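Local coordinates for protein pyridoxal kinase (Entamoeba histolytica, PDB 4S1I) that probably catalyses the ATP-dependent, metal-assisted phosphorylation of pyridoxal to pyridoxal 5'-phosphate, at residues A[3-8]-A[31-36]; A[79-84]-A[108-113]; A[129-134]-A[147-152]; A[214-219]-A[256-261]. One frame throughout, in Å; residues are numbered along the deposited sequence.

In the fold
Contacts 1 and 2 belong to the same parallel region of the central sheet, where strands 5-9 and 78-81 are neighbours: Leu6 and Ile8 share backbone hydrogen bonds with Val80. Each joins two strands of a beta-alpha-beta unit and is buried, though contact 1 also meets the second subunit and contact 2 runs on to the ligand. Contact 3 is a layer further out, two helices meeting through aliphatic side chains and a lysine chain laid against a phenylalanine, with Leu133 and Met130 resting on residues of contact 2. Contact 4, only partly buried, sets a helix start against an irregular segment and combines isoleucine packing with two bridging waters; its Asp218 and Tyr83 of contact 2 both approach the pyridoxal phosphate.

Contact 1 of 4, residues A[3-8]-A[31-36]; sequences NKVLTI and IQSIFV
Ile34 turns its CG1 branch across the amide of Asn3 at about a right angle, with CG1 3.4 Å from Asn3 ND2, while its CG2 branch faces Leu6. The methyl Leu6 CD1 is shared: it lies 3.7 Å from Ile34 CG2 and equally far from Val36 CG2, both met at a slant. Further along, Ile8 and Val36 stand side by side and point the same way. Branched aliphatic residues suit this face, which helix 57-69 covers. The backbones beneath are parallel neighbours of a beta-alpha-beta unit, strand 5-9, helix 18-28, strand 33-41, in the ribokinase-type fold. Between them Ile34 N bonds to Val5 O, Thr7 N to Ile34 O and Val36 N to Thr7 O, and at the entry to the ladder Gln32 O takes both Lys4 N and Val5 N. On the other face Thr7 CG2 comes obliquely to the Phe35 ring, 3.4 Å from CD1. Thr7 chi1 (167°) sets this methyl between the backbone N and the carbonyl carbon and sends OG1 another way, to hydrogen bonds with Asn19 OD1 and Tyr222 OH. Val5 CG2 touches Ile31 CG2 at 3.5 Å, and the small Ser33 fits beside Val5, its OG donating to Ile31 O at 2.9 Å. Asn3 OD1 accepts a hydrogen bond from a water, whereas ND2 donates to Leu72 O and is hydrogen-bonded to Ser14 OG of the other subunit.

Contact 2 of 4, residues A[79-84]-A[108-113]; sequences LVTGYF and FLCDPI. With PLP (pyridoxal-5'-phosphate), chain C.
Leu79 CD2 sits over one face of the Phe108 ring, 4.1 Å from its centroid and 19° off the normal, a CH-pi contact, while Thr81 OG1 lies at the ring's edge, 3.5 Å from CE1. The Tyr83 ring has the methyl C2A of pyridoxal phosphate 4.1 Å above its centre, with the ligand's O3 also over a face, 3.5 Å from Tyr83 CD2, and Ile113 CG2 near its plane at the edge. Ile113 CD1 packs 3.6 Å from Gly82 CA, a close approach that suits a residue without a side chain. Behind these groups strands 78-81 and 107-110 run parallel, joined through helix 87-103 as a beta-alpha-beta unit; Leu109 N bonds to Leu79 O, Thr81 N to Leu109 O and Asp111 N to Thr81 O. Where the pairing ends, water bridges the segments. One molecule accepts from Thr81 OG1 and donates to Gly82 O and to Asp111 O at 2.7 Å; a second joins Gly82 O, Phe84 N and Ile113 O. Pro112 centres an inverse gamma turn. Asp111, a magnesium-binding residue, has OD2 hydrogen-bonded to Thr221. The chemistry thus shifts along the strands, from an apolar interior to polar carbonyls and a carboxylate at their C-terminal ends, where metal and pyridoxal phosphate bind.

Contact 3 of 4, residues A[129-134]-A[147-152]; sequences SMKELI and LSFLTG
Leu150 CD2 meets three side chains of 129-134: Ile134 CD1 lies 4.1 Å from it as the two side chains reach toward each other, Met130 CG comes up obliquely at 4.2 Å, and Lys131 CG lies at 4.0 Å. Lys131 and Leu150 slide past one another in opposite directions. The lysine is extended beyond CG, and this carries its CE to 3.7 Å from Phe149 CE2, the chain crossing the phenylalanine at about a right angle and meeting its ring obliquely. Lysine suits this margin because its methylenes can pack on Leu150 and Phe149 while the residue as a whole stays partly exposed. Leu150 points this way because CG stands anti to the carbonyl carbon (chi1 -71°). Behind it the end of helix 144-151 is secured by Thr151, whose OG1 donates to Leu147 O at 2.8 Å; Thr151 N bonds to it too, so that oxygen is gripped from both sides of its carbonyl plane. Gly152 then leaves the helix with positive phi, a conformation that favours glycine. The short helical segments cross at 90°, their axes 10.1 Å apart. Ile134 and Leu147 also pack on helix 158-170, while Met130, Leu133 and Ile134 rest on Cys110 of strand 107-110, so the first helix lies against the central sheet.

Contact 4 of 4, residues A[214-219]-A[256-261]; sequences TGVGDT and AEINII. With PLP (pyridoxal-5'-phosphate), chain C.
Ile258 holds CG1 between its backbone N and carbonyl carbon (chi1 62°), which brings CG1 to 3.7 Å from Thr214 O and lets CD1 reach Val216 CG2 at 4.0 Å, the two side chains crossing at about a right angle. Ile260, bent at chi2 (-51°), meets Thr219 tip to tip, its CD1 3.3 Å from OG1. That hydroxyl is already committed: Thr219 OG1 donates to Gly215 O at 2.8 Å, and Thr219 N bonds the same oxygen from across its plane. Gly215 is the N-cap of helix 216-230, with a positive phi that favours glycine. In ribokinase-type kinases this glycine-rich turn and helix start border the site of phosphate transfer; Gly217 is among the residues seen to bind ADP in this protein, and Asp218 OD2 comes within 3.2 Å of O4A of pyridoxal phosphate while accepting from Gly18 N. Two waters link the backbones. One accepts from Ile258 N at 2.8 Å and lies close to Thr214 O, to which it may donate; the other donates to Thr214 O and Ile258 O. At the more open end the Glu257 carboxylate passes obliquely beside Thr214, OE2 3.6 Å from OG1, but their polar partners lie elsewhere, His44 for Glu257 and Asp212 for Thr214. Leu249 of helix 234-250 packs on both Val216 and Ile258.

Contact 1 of 4, residues A[3-8]-A[31-36]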
loop_
_atom_site.group_PDB
_atom_site.type_symbol
_atom_site.label_atom_id
_atom_site.label_comp_id
_atom_site.label_asym_id
_atom_site.label_seq_id
_atom_site.Cartn_x
_atom_site.Cartn_y
_atom_site.Cartn_z
ATOM N N ASN A 3 7.670 0.158 14.203
ATOM C CA ASN A 3 8.122 0.171 12.838
ATOM C C ASN A 3 9.583 -0.118 12.776
ATOM O O ASN A 3 10.338 0.524 13.440
ATOM C CB ASN A 3 7.871 1.530 12.233
ATOM C CG ASN A 3 6.423 1.855 12.117
ATOM O OD1 ASN A 3 5.644 1.063 11.666
ATOM N ND2 ASN A 3 6.070 3.040 12.520
ATOM N N LYS A 4 9.975 -1.064 11.945
ATOM C CA LYS A 4 11.383 -1.454 11.816
ATOM C C LYS A 4 12.059 -0.924 10.578
ATOM O O LYS A 4 13.284 -0.828 10.468
ATOM C CB LYS A 4 11.428 -2.977 11.822
ATOM C CG LYS A 4 12.725 -3.675 11.391
ATOM C CD LYS A 4 12.632 -5.202 11.502
ATOM C CE LYS A 4 12.770 -5.655 12.945
ATOM N NZ LYS A 4 12.972 -7.117 12.964
ATOM N N VAL A 5 11.234 -0.693 9.535
ATOM C CA VAL A 5 11.675 -0.234 8.218
ATOM C C VAL A 5 11.029 1.073 7.821
ATOM O O VAL A 5 9.857 1.299 8.092
ATOM C CB VAL A 5 11.270 -1.250 7.071
ATOM C CG1 VAL A 5 11.811 -0.769 5.787
ATOM C CG2 VAL A 5 11.769 -2.590 7.404
ATOM N N LEU A 6 11.820 2.009 7.275
ATOM C CA LEU A 6 11.342 3.225 6.620
ATOM C C LEU A 6 11.702 3.103 5.156
ATOM O O LEU A 6 12.858 2.965 4.829
ATOM C CB LEU A 6 11.955 4.492 7.236
ATOM C CG LEU A 6 11.820 5.816 6.495
ATOM C CD1 LEU A 6 10.374 6.184 6.433
ATOM C CD2 LEU A 6 12.683 6.884 7.142
ATOM N N THR A 7 10.684 3.167 4.277
ATOM C CA THR A 7 10.925 3.006 2.830
ATOM C C THR A 7 10.332 4.195 2.063
ATOM O O THR A 7 9.166 4.505 2.253
ATOM C CB THR A 7 10.504 1.642 2.267
ATOM O OG1 THR A 7 10.491 1.653 0.807
ATOM C CG2 THR A 7 9.205 1.179 2.779
ATOM N N ILE A 8 11.179 4.825 1.278
ATOM C CA ILE A 8 10.884 6.068 0.560
ATOM C C ILE A 8 10.965 5.786 -0.927
ATOM O O ILE A 8 12.054 5.582 -1.431
ATOM C CB ILE A 8 11.834 7.167 0.970
ATOM C CG1 ILE A 8 11.811 7.405 2.465
ATOM C CG2 ILE A 8 11.564 8.459 0.169
ATOM C CD1 ILE A 8 12.949 8.212 2.976
ATOM N N ILE A 31 6.666 -7.585 8.105
ATOM C CA ILE A 31 7.695 -6.652 8.573
ATOM C C ILE A 31 7.043 -5.279 8.659
ATOM O O ILE A 31 6.616 -4.700 7.661
ATOM C CB ILE A 31 8.897 -6.640 7.636
ATOM C CG1 ILE A 31 9.581 -8.024 7.600
ATOM C CG2 ILE A 31 9.897 -5.544 7.980
ATOM C CD1 ILE A 31 10.551 -8.198 6.473
ATOM N N GLN A 32 7.063 -4.738 9.850
ATOM C CA GLN A 32 6.466 -3.484 10.125
ATOM C C GLN A 32 7.235 -2.357 9.570
ATOM O O GLN A 32 8.368 -2.140 9.883
ATOM C CB GLN A 32 6.417 -3.241 11.591
ATOM C CG GLN A 32 5.276 -2.473 11.916
ATOM C CD GLN A 32 4.279 -3.330 12.571
ATOM O OE1 GLN A 32 4.446 -4.534 12.654
ATOM N NE2 GLN A 32 3.289 -2.735 13.077
ATOM N N SER A 33 6.543 -1.592 8.770
ATOM C CA SER A 33 7.213 -0.617 7.895
ATOM C C SER A 33 6.452 0.652 7.715
ATOM O O SER A 33 5.225 0.635 7.740
ATOM C CB SER A 33 7.437 -1.222 6.496
ATOM O OG SER A 33 8.133 -2.436 6.578
ATOM N N ILE A 34 7.181 1.757 7.604
ATOM C CA ILE A 34 6.641 3.065 7.204
ATOM C C ILE A 34 6.878 3.260 5.742
ATOM O O ILE A 34 7.983 3.168 5.249
ATOM C CB ILE A 34 7.418 4.165 8.000
ATOM C CG1 ILE A 34 7.321 3.953 9.451
ATOM C CG2 ILE A 34 6.891 5.548 7.606
ATOM C CD1 ILE A 34 8.261 4.897 10.290
ATOM N N PHE A 35 5.820 3.537 4.996
ATOM C CA PHE A 35 5.878 3.845 3.558
ATOM C C PHE A 35 5.642 5.304 3.244
ATOM O O PHE A 35 4.481 5.761 3.201
ATOM C CB PHE A 35 4.855 2.970 2.830
ATOM C CG PHE A 35 5.078 1.509 3.010
ATOM C CD1 PHE A 35 5.908 0.804 2.125
ATOM C CD2 PHE A 35 4.490 0.765 4.057
ATOM C CE1 PHE A 35 6.136 -0.563 2.347
ATOM C CE2 PHE A 35 4.728 -0.581 4.242
ATOM C CZ PHE A 35 5.519 -1.221 3.353
ATOM N N VAL A 36 6.734 6.022 3.013
ATOM C CA VAL A 36 6.655 7.479 2.688
ATOM C C VAL A 36 6.720 7.535 1.144
ATOM O O VAL A 36 7.588 6.954 0.498
ATOM C CB VAL A 36 7.813 8.288 3.234
ATOM C CG1 VAL A 36 7.729 9.709 2.766
ATOM C CG2 VAL A 36 7.789 8.273 4.753
HETATM O O HOH W 1 2.994 1.206 10.351
#

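Contact 2 of 4, residues A[79-84]-A[108-113]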
loop_
_atom_site.group_PDB
_atom_site.type_symbol
_atom_site.label_atom_id
_atom_site.label_comp_id
_atom_site.label_asym_id
_atom_site.label_seq_id
_atom_site.Cartn_x
_atom_site.Cartn_y
_atom_site.Cartn_z
ATOM N N LEU A 79 16.510 1.270 6.366
ATOM C CA LEU A 79 16.034 2.352 5.516
ATOM C C LEU A 79 16.169 1.884 4.080
ATOM O O LEU A 79 17.146 1.223 3.722
ATOM C CB LEU A 79 16.893 3.560 5.652
ATOM C CG LEU A 79 16.590 4.736 4.774
ATOM C CD1 LEU A 79 15.198 5.261 5.015
ATOM C CD2 LEU A 79 17.635 5.788 5.127
ATOM N N VAL A 80 15.151 2.184 3.267
ATOM C CA VAL A 80 15.256 1.834 1.830
ATOM C C VAL A 80 14.810 3.077 1.063
ATOM O O VAL A 80 13.828 3.667 1.420
ATOM C CB VAL A 80 14.240 0.747 1.357
ATOM C CG1 VAL A 80 14.466 0.326 -0.095
ATOM C CG2 VAL A 80 14.338 -0.445 2.130
ATOM N N THR A 81 15.506 3.386 -0.020
ATOM C CA THR A 81 15.066 4.379 -0.945
ATOM C C THR A 81 14.992 3.775 -2.321
ATOM O O THR A 81 15.692 2.817 -2.625
ATOM C CB THR A 81 15.960 5.610 -0.958
ATOM O OG1 THR A 81 17.242 5.284 -1.458
ATOM C CG2 THR A 81 16.049 6.254 0.391
ATOM N N GLY A 82 14.106 4.360 -3.137
ATOM C CA GLY A 82 13.882 3.954 -4.481
ATOM C C GLY A 82 13.729 5.135 -5.432
ATOM O O GLY A 82 14.676 5.861 -5.704
ATOM N N TYR A 83 12.554 5.194 -5.996
ATOM C CA TYR A 83 12.304 6.213 -7.023
ATOM C C TYR A 83 11.984 7.606 -6.505
ATOM O O TYR A 83 11.120 7.746 -5.686
ATOM C CB TYR A 83 11.132 5.744 -7.876
ATOM C CG TYR A 83 10.729 6.638 -9.055
ATOM C CD1 TYR A 83 9.953 7.715 -8.879
ATOM C CD2 TYR A 83 11.041 6.230 -10.337
ATOM C CE1 TYR A 83 9.514 8.511 -9.974
ATOM C CE2 TYR A 83 10.618 7.007 -11.410
ATOM C CZ TYR A 83 9.837 8.125 -11.214
ATOM O OH TYR A 83 9.413 8.871 -12.309
ATOM N N PHE A 84 12.655 8.612 -7.063
ATOM C CA PHE A 84 12.341 10.052 -6.799
ATOM C C PHE A 84 12.028 10.792 -8.122
ATOM O O PHE A 84 12.766 10.653 -9.128
ATOM C CB PHE A 84 13.517 10.740 -6.137
ATOM C CG PHE A 84 13.924 10.157 -4.815
ATOM C CD1 PHE A 84 13.380 10.628 -3.637
ATOM C CD2 PHE A 84 14.901 9.159 -4.761
ATOM C CE1 PHE A 84 13.764 10.112 -2.466
ATOM C CE2 PHE A 84 15.322 8.645 -3.537
ATOM C CZ PHE A 84 14.727 9.151 -2.386
ATOM N N PHE A 108 20.985 0.855 5.483
ATOM C CA PHE A 108 20.370 1.569 4.377
ATOM C C PHE A 108 20.659 0.846 3.068
ATOM O O PHE A 108 21.825 0.739 2.615
ATOM C CB PHE A 108 20.905 3.007 4.356
ATOM C CG PHE A 108 20.509 3.851 3.195
ATOM C CD1 PHE A 108 19.383 3.590 2.429
ATOM C CD2 PHE A 108 21.271 4.945 2.865
ATOM C CE1 PHE A 108 19.032 4.418 1.375
ATOM C CE2 PHE A 108 20.937 5.767 1.792
ATOM C CZ PHE A 108 19.818 5.510 1.034
ATOM N N LEU A 109 19.578 0.342 2.481
ATOM C CA LEU A 109 19.622 -0.194 1.126
ATOM C C LEU A 109 19.099 0.855 0.161
ATOM O O LEU A 109 17.960 1.262 0.277
ATOM C CB LEU A 109 18.772 -1.462 1.053
ATOM C CG LEU A 109 18.854 -2.197 -0.318
ATOM C CD1 LEU A 109 18.482 -3.674 -0.152
ATOM C CD2 LEU A 109 17.997 -1.550 -1.381
ATOM N N CYS A 110 19.961 1.319 -0.737
ATOM C CA CYS A 110 19.583 2.320 -1.709
ATOM C C CYS A 110 19.398 1.569 -3.014
ATOM O O CYS A 110 20.354 0.984 -3.530
ATOM C CB CYS A 110 20.650 3.371 -1.894
ATOM S SG CYS A 110 20.261 4.633 -3.137
ATOM N N ASP A 111 18.184 1.605 -3.538
ATOM C CA ASP A 111 17.929 1.056 -4.860
ATOM C C ASP A 111 17.970 2.307 -5.772
ATOM O O ASP A 111 17.093 3.166 -5.689
ATOM C CB ASP A 111 16.577 0.337 -4.966
ATOM C CG ASP A 111 16.398 -0.396 -6.260
ATOM O OD1 ASP A 111 17.265 -0.305 -7.155
ATOM O OD2 ASP A 111 15.329 -1.039 -6.481
ATOM N N PRO A 112 19.045 2.475 -6.569
ATOM C CA PRO A 112 19.281 3.780 -7.228
ATOM C C PRO A 112 18.534 3.802 -8.535
ATOM O O PRO A 112 19.161 3.640 -9.592
ATOM C CB PRO A 112 20.780 3.795 -7.414
ATOM C CG PRO A 112 21.084 2.353 -7.652
ATOM C CD PRO A 112 20.164 1.568 -6.766
ATOM N N ILE A 113 17.201 3.941 -8.437
ATOM C CA ILE A 113 16.332 3.791 -9.536
ATOM C C ILE A 113 16.474 4.958 -10.504
ATOM O O ILE A 113 16.105 6.117 -10.157
ATOM C CB ILE A 113 14.882 3.696 -9.071
ATOM C CG1 ILE A 113 14.734 2.449 -8.185
ATOM C CG2 ILE A 113 13.993 3.544 -10.286
ATOM C CD1 ILE A 113 13.318 2.222 -7.626
HETATM N N1 PLP C . 7.217 4.543 -12.993
HETATM C C2 PLP C . 7.383 4.641 -11.669
HETATM C C2A PLP C . 6.587 5.619 -10.912
HETATM C C3 PLP C . 8.320 3.840 -10.953
HETATM O O3 PLP C . 8.500 3.940 -9.690
HETATM C C4 PLP C . 9.123 2.894 -11.679
HETATM C C4A PLP C . 10.069 2.086 -10.972
HETATM O O4A PLP C . 10.576 1.099 -11.350
HETATM C C5 PLP C . 8.831 2.885 -13.046
HETATM C C6 PLP C . 7.884 3.724 -13.623
HETATM C C5A PLP C . 9.465 2.029 -14.017
HETATM O O4P PLP C . 8.415 1.907 -14.925
HETATM P P PLP C . 8.642 1.846 -16.512
HETATM O O1P PLP C . 9.895 1.126 -16.800
HETATM O O2P PLP C . 8.693 3.218 -17.092
HETATM O O3P PLP C . 7.480 1.034 -16.876
HETATM O O HOH W 2 17.051 5.471 -4.225
HETATM O O HOH W 3 15.166 7.596 -8.077
#

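Contact 3 of 4, residues A[129-134]-A[147-152]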
loop_
_atom_site.group_PDB
_atom_site.type_symbol
_atom_site.label_atom_id
_atom_site.label_comp_id
_atom_site.label_asym_id
_atom_site.label_seq_id
_atom_site.Cartn_x
_atom_site.Cartn_y
_atom_site.Cartn_z
ATOM N N SER A 129 21.779 13.777 -8.437
ATOM C CA SER A 129 21.586 13.714 -6.982
ATOM C C SER A 129 21.762 12.310 -6.431
ATOM O O SER A 129 22.254 12.128 -5.306
ATOM C CB SER A 129 20.228 14.267 -6.582
ATOM O OG SER A 129 19.174 13.445 -6.978
ATOM N N MET A 130 21.481 11.292 -7.233
ATOM C CA MET A 130 21.667 9.883 -6.788
ATOM C C MET A 130 23.119 9.483 -6.534
ATOM O O MET A 130 23.395 8.644 -5.682
ATOM C CB MET A 130 21.070 8.937 -7.852
ATOM C CG MET A 130 20.905 7.486 -7.422
ATOM S SD MET A 130 19.864 7.189 -6.017
ATOM C CE MET A 130 18.285 7.691 -6.632
ATOM N N LYS A 131 24.045 10.035 -7.306
ATOM C CA LYS A 131 25.461 9.890 -7.031
ATOM C C LYS A 131 25.826 10.315 -5.594
ATOM O O LYS A 131 26.736 9.752 -5.019
ATOM C CB LYS A 131 26.290 10.713 -8.022
ATOM C CG LYS A 131 26.273 10.143 -9.421
ATOM C CD LYS A 131 26.976 11.068 -10.394
ATOM C CE LYS A 131 27.160 10.400 -11.745
ATOM N NZ LYS A 131 27.890 11.273 -12.707
ATOM N N GLU A 132 25.152 11.328 -5.045
ATOM C CA GLU A 132 25.392 11.720 -3.654
ATOM C C GLU A 132 24.683 10.820 -2.668
ATOM O O GLU A 132 25.298 10.330 -1.688
ATOM C CB GLU A 132 25.019 13.150 -3.416
ATOM C CG GLU A 132 25.915 14.102 -4.172
ATOM C CD GLU A 132 27.398 14.050 -3.742
ATOM O OE1 GLU A 132 27.723 13.707 -2.586
ATOM O OE2 GLU A 132 28.248 14.371 -4.574
ATOM N N LEU A 133 23.467 10.440 -2.966
ATOM C CA LEU A 133 22.726 9.518 -2.103
ATOM C C LEU A 133 23.385 8.172 -1.832
ATOM O O LEU A 133 23.440 7.728 -0.696
ATOM C CB LEU A 133 21.299 9.283 -2.590
ATOM C CG LEU A 133 20.387 8.473 -1.655
ATOM C CD1 LEU A 133 20.245 9.068 -0.242
ATOM C CD2 LEU A 133 19.045 8.329 -2.294
ATOM N N ILE A 134 23.890 7.501 -2.857
ATOM C CA ILE A 134 24.473 6.238 -2.701
ATOM C C ILE A 134 25.657 6.235 -1.767
ATOM O O ILE A 134 25.978 5.205 -1.256
ATOM C CB ILE A 134 24.866 5.581 -4.042
ATOM C CG1 ILE A 134 25.858 6.450 -4.846
ATOM C CG2 ILE A 134 23.636 5.218 -4.839
ATOM C CD1 ILE A 134 26.619 5.636 -5.889
ATOM N N LEU A 147 24.464 1.323 -12.886
ATOM C CA LEU A 147 25.863 1.318 -12.503
ATOM C C LEU A 147 26.723 2.091 -13.455
ATOM O O LEU A 147 27.637 2.810 -13.041
ATOM C CB LEU A 147 26.408 -0.141 -12.424
ATOM C CG LEU A 147 27.865 -0.325 -11.934
ATOM C CD1 LEU A 147 28.001 0.226 -10.505
ATOM C CD2 LEU A 147 28.145 -1.807 -11.950
ATOM N N SER A 148 26.442 1.940 -14.762
ATOM C CA SER A 148 27.177 2.693 -15.755
ATOM C C SER A 148 27.010 4.191 -15.543
ATOM O O SER A 148 27.958 4.957 -15.655
ATOM C CB SER A 148 26.634 2.279 -17.158
ATOM O OG SER A 148 27.276 3.016 -18.129
ATOM N N PHE A 149 25.774 4.617 -15.318
ATOM C CA PHE A 149 25.537 6.029 -15.131
ATOM C C PHE A 149 26.237 6.535 -13.875
ATOM O O PHE A 149 26.943 7.592 -13.912
ATOM C CB PHE A 149 24.100 6.418 -15.028
ATOM C CG PHE A 149 23.988 7.867 -14.625
ATOM C CD1 PHE A 149 24.221 8.911 -15.582
ATOM C CD2 PHE A 149 23.829 8.223 -13.288
ATOM C CE1 PHE A 149 24.195 10.225 -15.198
ATOM C CE2 PHE A 149 23.800 9.576 -12.917
ATOM C CZ PHE A 149 24.005 10.556 -13.866
ATOM N N LEU A 150 26.164 5.756 -12.822
ATOM C CA LEU A 150 26.709 6.203 -11.537
ATOM C C LEU A 150 28.233 6.384 -11.551
ATOM O O LEU A 150 28.815 7.157 -10.727
ATOM C CB LEU A 150 26.313 5.260 -10.425
ATOM C CG LEU A 150 24.868 5.283 -10.010
ATOM C CD1 LEU A 150 24.596 4.047 -9.153
ATOM C CD2 LEU A 150 24.511 6.593 -9.298
ATOM N N THR A 151 28.891 5.614 -12.401
ATOM C CA THR A 151 30.355 5.593 -12.442
ATOM C C THR A 151 30.982 6.232 -13.706
ATOM O O THR A 151 32.211 6.415 -13.794
ATOM C CB THR A 151 30.866 4.133 -12.373
ATOM O OG1 THR A 151 30.366 3.398 -13.520
ATOM C CG2 THR A 151 30.491 3.472 -11.110
ATOM N N GLY A 152 30.166 6.478 -14.732
ATOM C CA GLY A 152 30.669 6.854 -16.026
ATOM C C GLY A 152 31.425 5.823 -16.842
ATOM O O GLY A 152 32.111 6.164 -17.776
#

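Contact 4 of 4, residues A[214-219]-A[256-261]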
loop_
_atom_site.group_PDB
_atom_site.type_symbol
_atom_site.label_atom_id
_atom_site.label_comp_id
_atom_site.label_asym_id
_atom_site.label_seq_id
_atom_site.Cartn_x
_atom_site.Cartn_y
_atom_site.Cartn_z
ATOM N N THR A 214 8.096 -5.068 -16.080
ATOM C CA THR A 214 7.641 -4.011 -15.146
ATOM C C THR A 214 7.531 -4.523 -13.690
ATOM O O THR A 214 6.926 -5.564 -13.476
ATOM C CB THR A 214 6.259 -3.518 -15.523
ATOM O OG1 THR A 214 6.332 -3.093 -16.891
ATOM C CG2 THR A 214 5.894 -2.361 -14.616
ATOM N N GLY A 215 8.216 -3.862 -12.797
ATOM C CA GLY A 215 8.179 -4.156 -11.378
ATOM C C GLY A 215 9.106 -5.248 -10.928
ATOM O O GLY A 215 9.184 -5.575 -9.732
ATOM N N VAL A 216 9.792 -5.866 -11.899
ATOM C CA VAL A 216 10.701 -7.015 -11.547
ATOM C C VAL A 216 11.813 -6.623 -10.628
ATOM O O VAL A 216 12.063 -7.259 -9.586
ATOM C CB VAL A 216 11.264 -7.680 -12.812
ATOM C CG1 VAL A 216 12.421 -8.618 -12.496
ATOM C CG2 VAL A 216 10.150 -8.406 -13.485
ATOM N N GLY A 217 12.514 -5.562 -10.959
ATOM C CA GLY A 217 13.625 -5.140 -10.149
ATOM C C GLY A 217 13.199 -4.740 -8.750
ATOM O O GLY A 217 13.898 -5.029 -7.712
ATOM N N ASP A 218 12.093 -3.999 -8.660
ATOM C CA ASP A 218 11.580 -3.588 -7.381
ATOM C C ASP A 218 11.176 -4.758 -6.530
ATOM O O ASP A 218 11.417 -4.751 -5.301
ATOM C CB ASP A 218 10.362 -2.645 -7.533
ATOM C CG ASP A 218 10.701 -1.357 -8.273
ATOM O OD1 ASP A 218 11.868 -0.903 -8.196
ATOM O OD2 ASP A 218 9.811 -0.781 -8.920
ATOM N N THR A 219 10.519 -5.736 -7.122
ATOM C CA THR A 219 10.173 -6.957 -6.408
ATOM C C THR A 219 11.440 -7.628 -5.834
ATOM O O THR A 219 11.456 -8.100 -4.677
ATOM C CB THR A 219 9.350 -7.866 -7.299
ATOM O OG1 THR A 219 8.137 -7.161 -7.658
ATOM C CG2 THR A 219 8.977 -9.157 -6.626
ATOM N N ALA A 256 1.876 -10.115 -20.092
ATOM C CA ALA A 256 1.383 -9.520 -18.867
ATOM C C ALA A 256 2.522 -9.048 -17.940
ATOM O O ALA A 256 3.624 -9.638 -17.955
ATOM C CB ALA A 256 0.505 -10.515 -18.125
ATOM N N GLU A 257 2.252 -7.987 -17.168
ATOM C CA GLU A 257 3.143 -7.525 -16.081
ATOM C C GLU A 257 3.004 -8.523 -14.926
ATOM O O GLU A 257 1.926 -9.042 -14.708
ATOM C CB GLU A 257 2.728 -6.115 -15.598
ATOM C CG GLU A 257 2.607 -5.107 -16.730
ATOM C CD GLU A 257 2.394 -3.623 -16.279
ATOM O OE1 GLU A 257 1.875 -3.376 -15.125
ATOM O OE2 GLU A 257 2.747 -2.683 -17.063
ATOM N N ILE A 258 4.063 -8.783 -14.215
ATOM C CA ILE A 258 3.974 -9.682 -13.080
ATOM C C ILE A 258 2.965 -9.220 -12.097
ATOM O O ILE A 258 2.875 -8.052 -11.786
ATOM C CB ILE A 258 5.324 -9.949 -12.392
ATOM C CG1 ILE A 258 6.005 -8.730 -11.779
ATOM C CG2 ILE A 258 6.244 -10.601 -13.413
ATOM C CD1 ILE A 258 7.171 -9.113 -10.892
ATOM N N ASN A 259 2.148 -10.142 -11.652
ATOM C CA ASN A 259 1.075 -9.761 -10.764
ATOM C C ASN A 259 1.477 -10.249 -9.400
ATOM O O ASN A 259 1.305 -11.392 -9.042
ATOM C CB ASN A 259 -0.213 -10.386 -11.242
ATOM C CG ASN A 259 -1.389 -9.800 -10.539
ATOM O OD1 ASN A 259 -1.503 -9.906 -9.306
ATOM N ND2 ASN A 259 -2.228 -9.096 -11.282
ATOM N N ILE A 260 1.976 -9.322 -8.632
ATOM C CA ILE A 260 2.513 -9.574 -7.348
ATOM C C ILE A 260 1.416 -10.081 -6.406
ATOM O O ILE A 260 1.683 -10.977 -5.590
ATOM C CB ILE A 260 3.128 -8.273 -6.806
ATOM C CG1 ILE A 260 4.320 -7.832 -7.644
ATOM C CG2 ILE A 260 3.724 -8.556 -5.386
ATOM C CD1 ILE A 260 5.357 -8.969 -7.842
ATOM N N ILE A 261 0.178 -9.540 -6.541
ATOM C CA ILE A 261 -0.959 -9.979 -5.736
ATOM C C ILE A 261 -1.222 -11.472 -5.936
ATOM O O ILE A 261 -1.398 -12.245 -5.023
ATOM C CB ILE A 261 -2.244 -9.150 -6.107
ATOM C CG1 ILE A 261 -2.026 -7.681 -5.698
ATOM C CG2 ILE A 261 -3.489 -9.720 -5.492
ATOM C CD1 ILE A 261 -1.791 -7.464 -4.244
HETATM N N1 PLP C . 7.217 4.543 -12.993
HETATM C C2 PLP C . 7.383 4.641 -11.669
HETATM C C2A PLP C . 6.587 5.619 -10.912
HETATM C C3 PLP C . 8.320 3.840 -10.953
HETATM O O3 PLP C . 8.500 3.940 -9.690
HETATM C C4 PLP C . 9.123 2.894 -11.679
HETATM C C4A PLP C . 10.069 2.086 -10.972
HETATM O O4A PLP C . 10.576 1.099 -11.350
HETATM C C5 PLP C . 8.831 2.885 -13.046
HETATM C C6 PLP C . 7.884 3.724 -13.623
HETATM C C5A PLP C . 9.465 2.029 -14.017
HETATM O O4P PLP C . 8.415 1.907 -14.925
HETATM P P PLP C . 8.642 1.846 -16.512
HETATM O O1P PLP C . 9.895 1.126 -16.800
HETATM O O2P PLP C . 8.693 3.218 -17.092
HETATM O O3P PLP C . 7.480 1.034 -16.876
HETATM O O HOH W 4 6.352 -7.417 -15.206
HETATM O O HOH W 5 4.278 -5.681 -12.243
#